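PDB 1W3W: annexin A8 from Homo sapiens, which binds calcium and acidic phospholipids and acts as an anticoagulant by indirectly inhibiting the thromboplastin-specific complex of the blood coagulation cascade. Local coordinates for residues E73-K76 against S77-G81; R85-V88 against A89-Y92. All blocks are in the same frame, centred on the assembly; numbering follows the deposited sequence.

Interaction 1: residues E73-K76 against S77-G81; sequences ETLK and SELSG
Ser77 turns its OG beside its own backbone N (chi1 -51°), which aims the hydroxyl back down the helix at Glu73 O, one turn earlier. OG gives its hydrogen to that oxygen at 2.9 Å, while Ser77 N donates to the same Glu73 O at 3.2 Å. The two donors reach the carbonyl from opposite faces of its plane, each tilted out of it. The backbone puts Leu79 CB 3.3 Å from Leu75 O, and a chi1 of -58°, with CG beside the backbone N, keeps CG close to the same oxygen. Farther out, Leu79 CD1 meets Leu75 CG at 4.4 Å; both leucines are buried, Leu75 against helix 81-91 and Leu79 against Ile44 of helix 41-48. Glu78 brings its CG to 3.3 Å from Thr74 O, and Glu78 N bonds to that oxygen at 2.9 Å. Helix 71-78 of the first annexin repeat finishes here: Leu79 N still bonds to Leu75 O at 3.0 Å, but Leu79 itself leaves helical backbone angles. The bifurcated acceptor at Glu73 thus lets an exposed serine satisfy its hydroxyl within the helix, while the buried leucines of this turn meet the neighbouring helices through apolar side chains.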
ATOM      1  N   GLU A  73     -15.412  11.195  12.936  1.00 23.05           N
ATOM      2  CA  GLU A  73     -16.712  11.622  12.406  1.00 24.08           C
ATOM      3  C   GLU A  73     -16.805  13.131  12.336  1.00 23.40           C
ATOM      4  O   GLU A  73     -17.389  13.673  11.408  1.00 23.00           O
ATOM      5  CB  GLU A  73     -17.875  11.090  13.258  1.00 24.92           C
ATOM      6  CG  GLU A  73     -18.146   9.596  13.099  1.00 28.98           C
ATOM      7  CD  GLU A  73     -18.244   9.132  11.644  1.00 34.92           C
ATOM      8  OE1 GLU A  73     -18.964   9.773  10.835  1.00 39.23           O
ATOM      9  OE2 GLU A  73     -17.594   8.113  11.300  1.00 39.95           O
ATOM     10  N   THR A  74     -16.218  13.803  13.319  1.00 23.15           N
ATOM     11  CA  THR A  74     -16.203  15.251  13.362  1.00 23.25           C
ATOM     12  C   THR A  74     -15.336  15.803  12.229  1.00 23.43           C
ATOM     13  O   THR A  74     -15.738  16.725  11.528  1.00 23.21           O
ATOM     14  CB  THR A  74     -15.696  15.722  14.735  1.00 23.32           C
ATOM     15  OG1 THR A  74     -16.617  15.299  15.740  1.00 22.68           O
ATOM     16  CG2 THR A  74     -15.689  17.236  14.855  1.00 23.77           C
ATOM     17  N   LEU A  75     -14.157  15.216  12.046  1.00 23.62           N
ATOM     18  CA  LEU A  75     -13.274  15.569  10.933  1.00 24.35           C
ATOM     19  C   LEU A  75     -13.961  15.393   9.563  1.00 25.20           C
ATOM     20  O   LEU A  75     -13.816  16.237   8.681  1.00 24.58           O
ATOM     21  CB  LEU A  75     -12.003  14.702  10.976  1.00 24.03           C
ATOM     22  CG  LEU A  75     -10.672  15.210  11.569  1.00 25.13           C
ATOM     23  CD1 LEU A  75     -10.735  16.470  12.364  1.00 24.89           C
ATOM     24  CD2 LEU A  75      -9.951  14.074  12.340  1.00 23.72           C
ATOM     25  N   LYS A  76     -14.698  14.296   9.395  1.00 26.63           N
ATOM     26  CA  LYS A  76     -15.417  14.012   8.144  1.00 28.27           C
ATOM     27  C   LYS A  76     -16.475  15.080   7.835  1.00 28.49           C
ATOM     28  O   LYS A  76     -16.647  15.475   6.685  1.00 28.84           O
ATOM     29  CB  LYS A  76     -16.097  12.631   8.187  1.00 28.83           C
ATOM     30  CG  LYS A  76     -15.179  11.455   7.949  1.00 31.51           C
ATOM     31  CD  LYS A  76     -15.971  10.167   7.660  1.00 34.53           C
ATOM     32  CE  LYS A  76     -15.226   8.923   8.135  1.00 37.04           C
ATOM     33  NZ  LYS A  76     -15.468   7.697   7.289  1.00 40.27           N
ATOM     34  N   SER A  77     -17.164  15.549   8.868  1.00 28.66           N
ATOM     35  CA  SER A  77     -18.180  16.584   8.727  1.00 29.04           C
ATOM     36  C   SER A  77     -17.609  17.983   8.503  1.00 28.75           C
ATOM     37  O   SER A  77     -18.163  18.770   7.743  1.00 29.33           O
ATOM     38  CB  SER A  77     -19.053  16.612   9.980  1.00 29.20           C
ATOM     39  OG  SER A  77     -19.514  15.299  10.270  1.00 31.82           O
ATOM     40  N   GLU A  78     -16.507  18.301   9.165  1.00 27.84           N
ATOM     41  CA  GLU A  78     -15.995  19.656   9.156  1.00 27.53           C
ATOM     42  C   GLU A  78     -15.143  19.943   7.938  1.00 26.69           C
ATOM     43  O   GLU A  78     -15.074  21.073   7.497  1.00 26.96           O
ATOM     44  CB  GLU A  78     -15.183  19.926  10.432  1.00 28.23           C
ATOM     45  CG  GLU A  78     -16.041  20.001  11.682  1.00 29.86           C
ATOM     46  CD  GLU A  78     -17.078  21.104  11.590  1.00 33.68           C
ATOM     47  OE1 GLU A  78     -16.681  22.260  11.331  1.00 34.24           O
ATOM     48  OE2 GLU A  78     -18.281  20.799  11.742  1.00 36.71           O
ATOM     49  N   LEU A  79     -14.478  18.923   7.403  1.00 25.87           N
ATOM     50  CA  LEU A  79     -13.538  19.106   6.311  1.00 24.90           C
ATOM     51  C   LEU A  79     -14.131  18.591   5.005  1.00 24.60           C
ATOM     52  O   LEU A  79     -15.090  17.830   5.005  1.00 24.50           O
ATOM     53  CB  LEU A  79     -12.236  18.356   6.628  1.00 25.06           C
ATOM     54  CG  LEU A  79     -11.536  18.773   7.931  1.00 24.05           C
ATOM     55  CD1 LEU A  79     -10.267  17.989   8.120  1.00 23.98           C
ATOM     56  CD2 LEU A  79     -11.239  20.260   7.940  1.00 24.28           C
ATOM     57  N   SER A  80     -13.533  18.995   3.894  1.00 24.43           N
ATOM     58  CA  SER A  80     -13.954  18.532   2.577  1.00 24.62           C
ATOM     59  C   SER A  80     -12.782  18.190   1.665  1.00 23.82           C
ATOM     60  O   SER A  80     -11.636  18.542   1.932  1.00 23.43           O
ATOM     61  CB  SER A  80     -14.830  19.601   1.904  1.00 24.57           C
ATOM     62  OG  SER A  80     -14.087  20.799   1.752  1.00 26.89           O
ATOM     63  N   GLY A  81     -13.103  17.469   0.596  1.00 23.53           N
ATOM     64  CA  GLY A  81     -12.196  17.253  -0.511  1.00 23.16           C
ATOM     65  C   GLY A  81     -11.020  16.360  -0.178  1.00 22.22           C
ATOM     66  O   GLY A  81     -11.100  15.511   0.713  1.00 21.33           O
TER

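Interaction 2: residues R85-V88 against A89-Y92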
ATOM      1  N   ARG A  85      -9.856  13.587   2.877  1.00 16.93           N
ATOM      2  CA  ARG A  85      -9.507  12.187   2.648  1.00 17.40           C
ATOM      3  C   ARG A  85      -8.183  11.850   3.328  1.00 16.07           C
ATOM      4  O   ARG A  85      -8.036  10.784   3.901  1.00 15.40           O
ATOM      5  CB  ARG A  85      -9.392  11.875   1.164  1.00 18.51           C
ATOM      6  CG  ARG A  85     -10.717  11.548   0.477  1.00 23.63           C
ATOM      7  CD  ARG A  85     -10.549  10.607  -0.734  1.00 28.77           C
ATOM      8  NE  ARG A  85     -10.169  11.329  -1.940  1.00 33.10           N
ATOM      9  CZ  ARG A  85      -9.632  10.780  -3.038  1.00 35.06           C
ATOM     10  NH1 ARG A  85      -9.375   9.474  -3.114  1.00 35.90           N
ATOM     11  NH2 ARG A  85      -9.339  11.559  -4.065  1.00 36.17           N
ATOM     12  N   LEU A  86      -7.222  12.762   3.231  1.00 15.04           N
ATOM     13  CA  LEU A  86      -5.904  12.568   3.826  1.00 15.03           C
ATOM     14  C   LEU A  86      -5.950  12.562   5.343  1.00 14.59           C
ATOM     15  O   LEU A  86      -5.352  11.695   5.982  1.00 14.29           O
ATOM     16  CB  LEU A  86      -4.936  13.648   3.346  1.00 14.81           C
ATOM     17  CG  LEU A  86      -3.552  13.639   3.996  1.00 16.24           C
ATOM     18  CD1 LEU A  86      -2.767  12.347   3.683  1.00 15.50           C
ATOM     19  CD2 LEU A  86      -2.800  14.840   3.530  1.00 16.47           C
ATOM     20  N   ILE A  87      -6.635  13.542   5.921  1.00 14.59           N
ATOM     21  CA  ILE A  87      -6.694  13.675   7.370  1.00 15.02           C
ATOM     22  C   ILE A  87      -7.411  12.472   7.965  1.00 14.93           C
ATOM     23  O   ILE A  87      -6.983  11.946   8.983  1.00 14.50           O
ATOM     24  CB  ILE A  87      -7.383  15.011   7.780  1.00 15.02           C
ATOM     25  CG1 ILE A  87      -6.529  16.215   7.362  1.00 15.70           C
ATOM     26  CG2 ILE A  87      -7.637  15.070   9.258  1.00 16.41           C
ATOM     27  CD1 ILE A  87      -5.201  16.345   8.084  1.00 16.15           C
ATOM     28  N   VAL A  88      -8.481  12.014   7.319  1.00 14.80           N
ATOM     29  CA  VAL A  88      -9.244  10.884   7.851  1.00 15.35           C
ATOM     30  C   VAL A  88      -8.416   9.610   7.742  1.00 14.63           C
ATOM     31  O   VAL A  88      -8.446   8.773   8.639  1.00 14.71           O
ATOM     32  CB  VAL A  88     -10.604  10.712   7.114  1.00 16.01           C
ATOM     33  CG1 VAL A  88     -11.208   9.357   7.390  1.00 18.62           C
ATOM     34  CG2 VAL A  88     -11.566  11.805   7.554  1.00 17.55           C
ATOM     35  N   ALA A  89      -7.667   9.474   6.645  1.00 13.82           N
ATOM     36  CA  ALA A  89      -6.754   8.351   6.460  1.00 13.88           C
ATOM     37  C   ALA A  89      -5.740   8.249   7.611  1.00 13.57           C
ATOM     38  O   ALA A  89      -5.469   7.163   8.098  1.00 14.26           O
ATOM     39  CB  ALA A  89      -6.024   8.456   5.126  1.00 13.80           C
ATOM     40  N   LEU A  90      -5.234   9.384   8.073  1.00 13.27           N
ATOM     41  CA  LEU A  90      -4.274   9.424   9.181  1.00 13.75           C
ATOM     42  C   LEU A  90      -4.844   8.914  10.483  1.00 12.90           C
ATOM     43  O   LEU A  90      -4.110   8.467  11.346  1.00 12.67           O
ATOM     44  CB  LEU A  90      -3.765  10.869   9.386  1.00 13.87           C
ATOM     45  CG  LEU A  90      -2.831  11.370   8.298  1.00 14.90           C
ATOM     46  CD1 LEU A  90      -2.566  12.870   8.467  1.00 16.28           C
ATOM     47  CD2 LEU A  90      -1.521  10.593   8.314  1.00 16.28           C
ATOM     48  N   MET A  91      -6.161   8.989  10.615  1.00 13.49           N
ATOM     49  CA  MET A  91      -6.866   8.588  11.844  1.00 13.68           C
ATOM     50  C   MET A  91      -7.128   7.097  11.976  1.00 14.40           C
ATOM     51  O   MET A  91      -7.439   6.618  13.072  1.00 14.86           O
ATOM     52  CB  MET A  91      -8.201   9.334  11.960  1.00 13.30           C
ATOM     53  CG  MET A  91      -8.077  10.821  12.188  1.00 13.60           C
ATOM     54  SD  MET A  91      -6.993  11.291  13.578  1.00 14.98           S
ATOM     55  CE  MET A  91      -7.714  10.453  14.876  1.00 15.56           C
ATOM     56  N   TYR A  92      -7.010   6.354  10.882  1.00 15.19           N
ATOM     57  CA  TYR A  92      -7.173   4.911  10.945  1.00 15.52           C
ATOM     58  C   TYR A  92      -5.932   4.245  11.529  1.00 15.30           C
ATOM     59  O   TYR A  92      -4.804   4.548  11.128  1.00 14.28           O
ATOM     60  CB  TYR A  92      -7.484   4.317   9.555  1.00 16.20           C
ATOM     61  CG  TYR A  92      -8.946   4.412   9.202  1.00 18.36           C
ATOM     62  CD1 TYR A  92      -9.486   5.599   8.743  1.00 21.43           C
ATOM     63  CD2 TYR A  92      -9.791   3.324   9.345  1.00 21.50           C
ATOM     64  CE1 TYR A  92     -10.836   5.708   8.436  1.00 23.29           C
ATOM     65  CE2 TYR A  92     -11.145   3.417   9.034  1.00 23.31           C
ATOM     66  CZ  TYR A  92     -11.660   4.616   8.589  1.00 24.68           C
ATOM     67  OH  TYR A  92     -12.998   4.739   8.289  1.00 28.64           O
TER
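Val88 and Tyr92 run alongside each other in the same direction at the C-terminal end of helix 81-91, the last helix of the first repeat in the all-helical annexin fold. Val88 holds CG1 opposite its backbone N (chi1 165°), and this methyl meets Tyr92 CE1 at 3.8 Å. The tyrosine ring turns an edge to the helix end, and Tyr97 and Lys100 of helix 96-107 touch the Tyr92 side chain from outside this turn.

Ile87 and Leu90 meet through their terminal methyls, with CD1 of Ile87 4.4 Å from CD1 of Leu90. Leu90 folds its CB and CG back over the preceding turn, CG resting 3.4 Å from Leu86 O, and Leu86 and Leu90 both pack on Val281 and Leu322 of the fourth repeat. Ala89 has just a CB to place; it lies against Arg85 O and Leu86 O, and also touches Ile277 and Tyr97. Met91 bends at chi2 and chi3, carrying its sulfur end away from the turn, while CG stays 3.6 Å from Ile87 O; its side chain also packs on Thr72.

The backbone changes pattern along these residues. Ala89 N and Leu90 N bond to the carbonyls four residues earlier, Arg85 O and Leu86 O, and Leu90 N makes a further, weak bond to Ile87 O. Met91 N bonds at 3.0 Å to Val88 O, three residues back, from 65° out of that carbonyl's plane, and weakly to Ile87 O. Tyr92 N follows with a bond of 3.3 Å to Ala89 O. Val88 O, besides accepting from Met91 N, lies in the plane of the tyrosine ring at its edge, 3.3 Å from Tyr92 CD1.

In the fold
Interactions 1 and 2 sit in consecutive helices of the first annexin repeat, 71-78 and 81-91, and each includes its helix's C-terminal end. Interaction 1 is partly buried, toward the outside of the molecule, and mixes a serine hydroxyl bond with leucine packing. Interaction 2, nearer the chain's centre, is mostly buried and apolar apart from backbone bonds; it joins the first repeat to helices 273-283 and 313-323 of the fourth. The two contacts touch directly: Leu75 packs its CG on Ile87 CG2 at 3.8 Å and its CD2 on Met91 CG, while the aliphatic part of Lys76 lies against Val88, CG to CG2 3.7 Å.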